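Long-range contact in deoxyribodipyrimidine photo-lyase (Oryza sativa Japonica Group, PDB 3UMV), which repairs ultraviolet-damaged DNA by using light and a bound FAD to split cyclobutane pyrimidine dimers back into single pyrimidines: residues A[359-373]-A[405-419]. Sequence-based numbering, arbitrary orientation.
With EDO (1,2-ethanediol), chain F.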
loop_
_atom_site.group_PDB
_atom_site.type_symbol
_atom_site.label_atom_id
_atom_site.label_comp_id
_atom_site.label_asym_id
_atom_site.label_seq_id
_atom_site.Cartn_x
_atom_site.Cartn_y
_atom_site.Cartn_z
ATOM N N ARG A 359 31.909 11.267 3.132
ATOM C CA ARG A 359 30.689 11.786 3.731
ATOM C C ARG A 359 31.075 12.566 4.987
ATOM O O ARG A 359 32.036 12.207 5.666
ATOM C CB ARG A 359 29.736 10.635 4.090
ATOM C CG ARG A 359 28.884 10.075 2.937
ATOM C CD ARG A 359 29.680 9.299 1.870
ATOM N NE ARG A 359 28.731 8.730 0.898
ATOM C CZ ARG A 359 28.860 8.758 -0.428
ATOM N NH1 ARG A 359 29.927 9.288 -1.002
ATOM N NH2 ARG A 359 27.906 8.235 -1.190
ATOM N N GLU A 360 30.338 13.630 5.290
ATOM C CA GLU A 360 30.647 14.466 6.448
ATOM C C GLU A 360 30.356 13.728 7.754
ATOM O O GLU A 360 31.056 13.898 8.755
ATOM C CB GLU A 360 29.854 15.773 6.380
ATOM C CG GLU A 360 28.348 15.571 6.275
ATOM C CD GLU A 360 27.573 16.878 6.192
ATOM O OE1 GLU A 360 28.205 17.936 5.975
ATOM O OE2 GLU A 360 26.329 16.843 6.347
ATOM N N HIS A 361 29.310 12.914 7.738
ATOM C CA HIS A 361 28.985 12.039 8.856
ATOM C C HIS A 361 28.689 10.638 8.341
ATOM O O HIS A 361 28.207 10.472 7.225
ATOM C CB HIS A 361 27.750 12.541 9.606
ATOM C CG HIS A 361 27.878 13.936 10.121
ATOM N ND1 HIS A 361 28.372 14.219 11.376
ATOM C CD2 HIS A 361 27.578 15.128 9.554
ATOM C CE1 HIS A 361 28.374 15.527 11.559
ATOM N NE2 HIS A 361 27.902 16.103 10.467
ATOM N N ILE A 362 28.984 9.634 9.163
ATOM C CA ILE A 362 28.599 8.260 8.875
ATOM C C ILE A 362 27.891 7.735 10.123
ATOM O O ILE A 362 28.476 7.726 11.211
ATOM C CB ILE A 362 29.826 7.371 8.524
ATOM C CG1 ILE A 362 30.475 7.805 7.203
ATOM C CG2 ILE A 362 29.428 5.921 8.385
ATOM C CD1 ILE A 362 29.654 7.437 5.970
ATOM N N TYR A 363 26.625 7.354 9.987
ATOM C CA TYR A 363 25.891 6.706 11.072
ATOM C C TYR A 363 25.601 5.264 10.730
ATOM O O TYR A 363 25.371 4.935 9.572
ATOM C CB TYR A 363 24.564 7.427 11.365
ATOM C CG TYR A 363 24.777 8.794 11.949
ATOM C CD1 TYR A 363 24.473 9.942 11.224
ATOM C CD2 TYR A 363 25.335 8.940 13.210
ATOM C CE1 TYR A 363 24.703 11.196 11.755
ATOM C CE2 TYR A 363 25.566 10.183 13.745
ATOM C CZ TYR A 363 25.253 11.305 13.025
ATOM O OH TYR A 363 25.495 12.543 13.575
ATOM N N THR A 364 25.600 4.400 11.740
ATOM C CA THR A 364 25.228 3.014 11.527
ATOM C C THR A 364 23.716 2.915 11.478
ATOM O O THR A 364 23.000 3.859 11.837
ATOM C CB THR A 364 25.726 2.101 12.667
ATOM O OG1 THR A 364 25.082 2.460 13.897
ATOM C CG2 THR A 364 27.225 2.227 12.840
ATOM N N ARG A 365 23.233 1.756 11.058
ATOM C CA ARG A 365 21.799 1.502 11.042
ATOM C C ARG A 365 21.204 1.634 12.446
ATOM O O ARG A 365 20.149 2.249 12.618
ATOM C CB ARG A 365 21.504 0.131 10.426
ATOM C CG ARG A 365 20.041 -0.281 10.485
ATOM C CD ARG A 365 19.804 -1.577 9.709
ATOM N NE ARG A 365 20.080 -1.389 8.285
ATOM C CZ ARG A 365 19.703 -2.223 7.317
ATOM N NH1 ARG A 365 19.028 -3.328 7.601
ATOM N NH2 ARG A 365 20.010 -1.953 6.059
ATOM N N GLU A 366 21.894 1.090 13.449
ATOM C CA GLU A 366 21.409 1.170 14.826
ATOM C C GLU A 366 21.264 2.615 15.304
ATOM O O GLU A 366 20.261 2.965 15.924
ATOM C CB GLU A 366 22.300 0.363 15.789
ATOM C CG GLU A 366 21.879 0.441 17.267
ATOM C CD GLU A 366 22.665 1.488 18.073
ATOM O OE1 GLU A 366 23.917 1.532 17.965
ATOM O OE2 GLU A 366 22.029 2.268 18.823
ATOM N N GLN A 367 22.258 3.446 14.997
ATOM C CA GLN A 367 22.248 4.859 15.383
ATOM C C GLN A 367 21.119 5.641 14.705
ATOM O O GLN A 367 20.480 6.485 15.339
ATOM C CB GLN A 367 23.590 5.517 15.069
ATOM C CG GLN A 367 24.708 5.096 16.024
ATOM C CD GLN A 367 26.093 5.445 15.515
ATOM O OE1 GLN A 367 26.286 5.697 14.332
ATOM N NE2 GLN A 367 27.080 5.444 16.420
ATOM N N LEU A 368 20.895 5.366 13.425
ATOM C CA LEU A 368 19.773 5.967 12.706
ATOM C C LEU A 368 18.454 5.504 13.301
ATOM O O LEU A 368 17.564 6.309 13.588
ATOM C CB LEU A 368 19.848 5.611 11.221
ATOM C CG LEU A 368 21.042 6.204 10.462
ATOM C CD1 LEU A 368 21.233 5.558 9.090
ATOM C CD2 LEU A 368 20.924 7.722 10.339
ATOM N N GLU A 369 18.318 4.200 13.483
ATOM C CA GLU A 369 17.068 3.648 13.999
ATOM C C GLU A 369 16.678 4.260 15.343
ATOM O O GLU A 369 15.500 4.488 15.621
ATOM C CB GLU A 369 17.163 2.139 14.144
ATOM C CG GLU A 369 15.894 1.539 14.712
ATOM C CD GLU A 369 15.770 0.072 14.433
ATOM O OE1 GLU A 369 14.700 -0.477 14.740
ATOM O OE2 GLU A 369 16.728 -0.536 13.905
ATOM N N ASN A 370 17.671 4.509 16.185
ATOM C CA ASN A 370 17.410 5.052 17.509
ATOM C C ASN A 370 17.469 6.575 17.576
ATOM O O ASN A 370 17.431 7.148 18.669
ATOM C CB ASN A 370 18.356 4.421 18.537
ATOM C CG ASN A 370 18.046 2.959 18.776
ATOM O OD1 ASN A 370 18.703 2.068 18.228
ATOM N ND2 ASN A 370 17.019 2.701 19.573
ATOM N N ALA A 371 17.549 7.215 16.408
ATOM C CA ALA A 371 17.511 8.670 16.291
ATOM C C ALA A 371 18.629 9.358 17.080
ATOM O O ALA A 371 18.381 10.295 17.846
ATOM C CB ALA A 371 16.128 9.214 16.699
ATOM N N LYS A 372 19.855 8.887 16.863
ATOM C CA LYS A 372 21.026 9.407 17.562
ATOM C C LYS A 372 21.980 10.220 16.679
ATOM O O LYS A 372 23.198 10.094 16.797
ATOM C CB LYS A 372 21.792 8.261 18.237
ATOM C CG LYS A 372 20.945 7.379 19.161
ATOM C CD LYS A 372 20.438 8.129 20.379
ATOM C CE LYS A 372 19.733 7.175 21.346
ATOM N NZ LYS A 372 19.175 7.866 22.546
ATOM N N THR A 373 21.434 11.068 15.813
ATOM C CA THR A 373 22.272 11.917 14.986
ATOM C C THR A 373 22.431 13.330 15.558
ATOM O O THR A 373 21.733 13.717 16.503
ATOM C CB THR A 373 21.723 12.031 13.563
ATOM O OG1 THR A 373 20.613 12.945 13.536
ATOM C CG2 THR A 373 21.295 10.657 13.038
ATOM N N GLU A 405 23.051 10.861 2.730
ATOM C CA GLU A 405 24.153 11.752 3.081
ATOM C C GLU A 405 25.054 11.211 4.192
ATOM O O GLU A 405 26.207 11.594 4.291
ATOM C CB GLU A 405 23.585 13.097 3.512
ATOM C CG GLU A 405 24.588 14.228 3.503
ATOM C CD GLU A 405 23.937 15.569 3.764
ATOM O OE1 GLU A 405 24.635 16.589 3.656
ATOM O OE2 GLU A 405 22.723 15.609 4.051
ATOM N N TRP A 406 24.520 10.333 5.031
ATOM C CA TRP A 406 25.242 9.876 6.209
ATOM C C TRP A 406 25.535 8.379 6.180
ATOM O O TRP A 406 25.719 7.765 7.223
ATOM C CB TRP A 406 24.443 10.189 7.483
ATOM C CG TRP A 406 24.128 11.636 7.656
ATOM C CD1 TRP A 406 24.836 12.703 7.174
ATOM C CD2 TRP A 406 23.000 12.177 8.342
ATOM N NE1 TRP A 406 24.215 13.883 7.540
ATOM C CE2 TRP A 406 23.084 13.578 8.254
ATOM C CE3 TRP A 406 21.918 11.608 9.023
ATOM C CZ2 TRP A 406 22.125 14.420 8.823
ATOM C CZ3 TRP A 406 20.974 12.450 9.603
ATOM C CH2 TRP A 406 21.082 13.833 9.487
ATOM N N THR A 407 25.552 7.776 4.999
ATOM C CA THR A 407 25.970 6.383 4.926
ATOM C C THR A 407 27.032 6.193 3.858
ATOM O O THR A 407 27.269 7.083 3.038
ATOM C CB THR A 407 24.787 5.409 4.726
ATOM O OG1 THR A 407 24.083 5.741 3.526
ATOM C CG2 THR A 407 23.830 5.482 5.912
ATOM N N SER A 408 27.685 5.039 3.883
ATOM C CA SER A 408 28.860 4.806 3.048
ATOM C C SER A 408 28.592 4.840 1.536
ATOM O O SER A 408 29.478 5.199 0.755
ATOM C CB SER A 408 29.561 3.497 3.445
ATOM O OG SER A 408 28.699 2.386 3.254
ATOM N N GLY A 409 27.381 4.476 1.120
ATOM C CA GLY A 409 27.013 4.538 -0.282
ATOM C C GLY A 409 25.516 4.396 -0.453
ATOM O O GLY A 409 24.812 4.040 0.498
ATOM N N PRO A 410 25.017 4.683 -1.663
ATOM C CA PRO A 410 23.582 4.689 -1.960
ATOM C C PRO A 410 22.902 3.344 -1.754
ATOM O O PRO A 410 21.756 3.328 -1.318
ATOM C CB PRO A 410 23.520 5.108 -3.438
ATOM C CG PRO A 410 24.873 4.838 -3.975
ATOM C CD PRO A 410 25.818 5.083 -2.827
ATOM N N GLU A 411 23.563 2.227 -2.067
ATOM C CA GLU A 411 22.905 0.937 -1.843
ATOM C C GLU A 411 22.651 0.667 -0.347
ATOM O O GLU A 411 21.564 0.216 0.029
ATOM C CB GLU A 411 23.667 -0.210 -2.526
ATOM C CG GLU A 411 23.037 -1.619 -2.352
ATOM C CD GLU A 411 21.773 -1.862 -3.186
ATOM O OE1 GLU A 411 21.152 -2.936 -3.031
ATOM O OE2 GLU A 411 21.389 -0.998 -3.987
ATOM N N GLU A 412 23.643 0.953 0.496
ATOM C CA GLU A 412 23.465 0.851 1.945
ATOM C C GLU A 412 22.391 1.818 2.451
ATOM O O GLU A 412 21.593 1.464 3.317
ATOM C CB GLU A 412 24.781 1.118 2.687
ATOM C CG GLU A 412 24.644 1.090 4.207
ATOM C CD GLU A 412 24.445 -0.309 4.754
ATOM O OE1 GLU A 412 24.695 -1.277 4.001
ATOM O OE2 GLU A 412 24.047 -0.442 5.936
ATOM N N ALA A 413 22.377 3.034 1.912
ATOM C CA ALA A 413 21.353 4.015 2.279
ATOM C C ALA A 413 19.952 3.498 1.933
ATOM O O ALA A 413 19.034 3.548 2.758
ATOM C CB ALA A 413 21.607 5.345 1.571
ATOM N N LEU A 414 19.810 3.000 0.709
ATOM C CA LEU A 414 18.529 2.492 0.219
ATOM C C LEU A 414 18.047 1.339 1.092
ATOM O O LEU A 414 16.873 1.285 1.486
ATOM C CB LEU A 414 18.673 2.037 -1.233
ATOM C CG LEU A 414 17.441 1.664 -2.043
ATOM C CD1 LEU A 414 16.462 2.843 -2.105
ATOM C CD2 LEU A 414 17.900 1.271 -3.445
ATOM N N SER A 415 18.956 0.421 1.410
ATOM C CA SER A 415 18.616 -0.741 2.232
ATOM C C SER A 415 18.157 -0.315 3.623
ATOM O O SER A 415 17.217 -0.874 4.189
ATOM C CB SER A 415 19.828 -1.673 2.345
ATOM O OG SER A 415 19.537 -2.775 3.176
ATOM N N THR A 416 18.833 0.677 4.182
ATOM C CA THR A 416 18.492 1.138 5.525
ATOM C C THR A 416 17.147 1.870 5.548
ATOM O O THR A 416 16.315 1.633 6.431
ATOM C CB THR A 416 19.635 1.986 6.130
ATOM O OG1 THR A 416 20.762 1.134 6.372
ATOM C CG2 THR A 416 19.213 2.587 7.442
ATOM N N ALA A 417 16.925 2.737 4.569
ATOM C CA ALA A 417 15.650 3.460 4.471
ATOM C C ALA A 417 14.479 2.483 4.361
ATOM O O ALA A 417 13.452 2.643 5.026
ATOM C CB ALA A 417 15.666 4.436 3.270
ATOM N N ILE A 418 14.633 1.478 3.497
ATOM C CA ILE A 418 13.572 0.519 3.233
ATOM C C ILE A 418 13.327 -0.309 4.479
ATOM O O ILE A 418 12.196 -0.523 4.876
ATOM C CB ILE A 418 13.925 -0.392 2.005
ATOM C CG1 ILE A 418 13.819 0.413 0.709
ATOM C CG2 ILE A 418 13.041 -1.628 1.942
ATOM C CD1 ILE A 418 14.345 -0.343 -0.515
ATOM N N TYR A 419 14.399 -0.738 5.132
ATOM C CA TYR A 419 14.261 -1.512 6.358
ATOM C C TYR A 419 13.490 -0.728 7.420
ATOM O O TYR A 419 12.560 -1.253 8.017
ATOM C CB TYR A 419 15.641 -1.925 6.881
ATOM C CG TYR A 419 15.671 -2.302 8.348
ATOM C CD1 TYR A 419 15.261 -3.554 8.783
ATOM C CD2 TYR A 419 16.098 -1.384 9.298
ATOM C CE1 TYR A 419 15.282 -3.880 10.135
ATOM C CE2 TYR A 419 16.130 -1.698 10.644
ATOM C CZ TYR A 419 15.717 -2.944 11.056
ATOM O OH TYR A 419 15.753 -3.242 12.403
HETATM C C1 EDO F . 27.249 16.979 1.397
HETATM O O1 EDO F . 27.108 16.115 2.459
HETATM C C2 EDO F . 26.523 16.780 0.260
HETATM O O2 EDO F . 26.613 17.683 -0.771
HETATM O O HOH W 1 25.754 7.278 0.725
HETATM O O HOH W 2 28.095 13.874 3.533
#
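Arg365 leaves its helix with CG trans to the backbone N (chi1 175°) and bends only at chi3 (-64°), which carries its guanidinium across to Thr416 and Tyr419 of helix 410-424, showing how one arginine can bond at its edge and stack on its face. There NE and NH2 reach side-on to one oxygen, each 3.2 Å from Thr416 OG1, while NH2 also donates to Ser415 OG at 3.0 Å, almost in the guanidinium plane. The same group lies flat on the Tyr419 ring, planes 15° apart. A leucine in place of Arg365 would probably leave the Ser415 and Thr416 hydroxyls without this donor and the Tyr419 face without its cation. At the other end Tyr363 N donates to Trp406 O (2.9 Å), and Arg359 NE to Thr407 O (3.1 Å), a carbonyl that also receives a water held by Arg359 NH2; Asp357 O and His354 O hold Arg359 NH1. Tyr363 and His361 meet the Trp406 indole as offset edge-to-face pairs, their edges toward the face of its six- and five-membered rings respectively. Trp378 packs close by, and both tryptophans are predicted to relay electrons as radicals; this aromatic cluster includes one member of the tryptophan chain characteristic of photolyases.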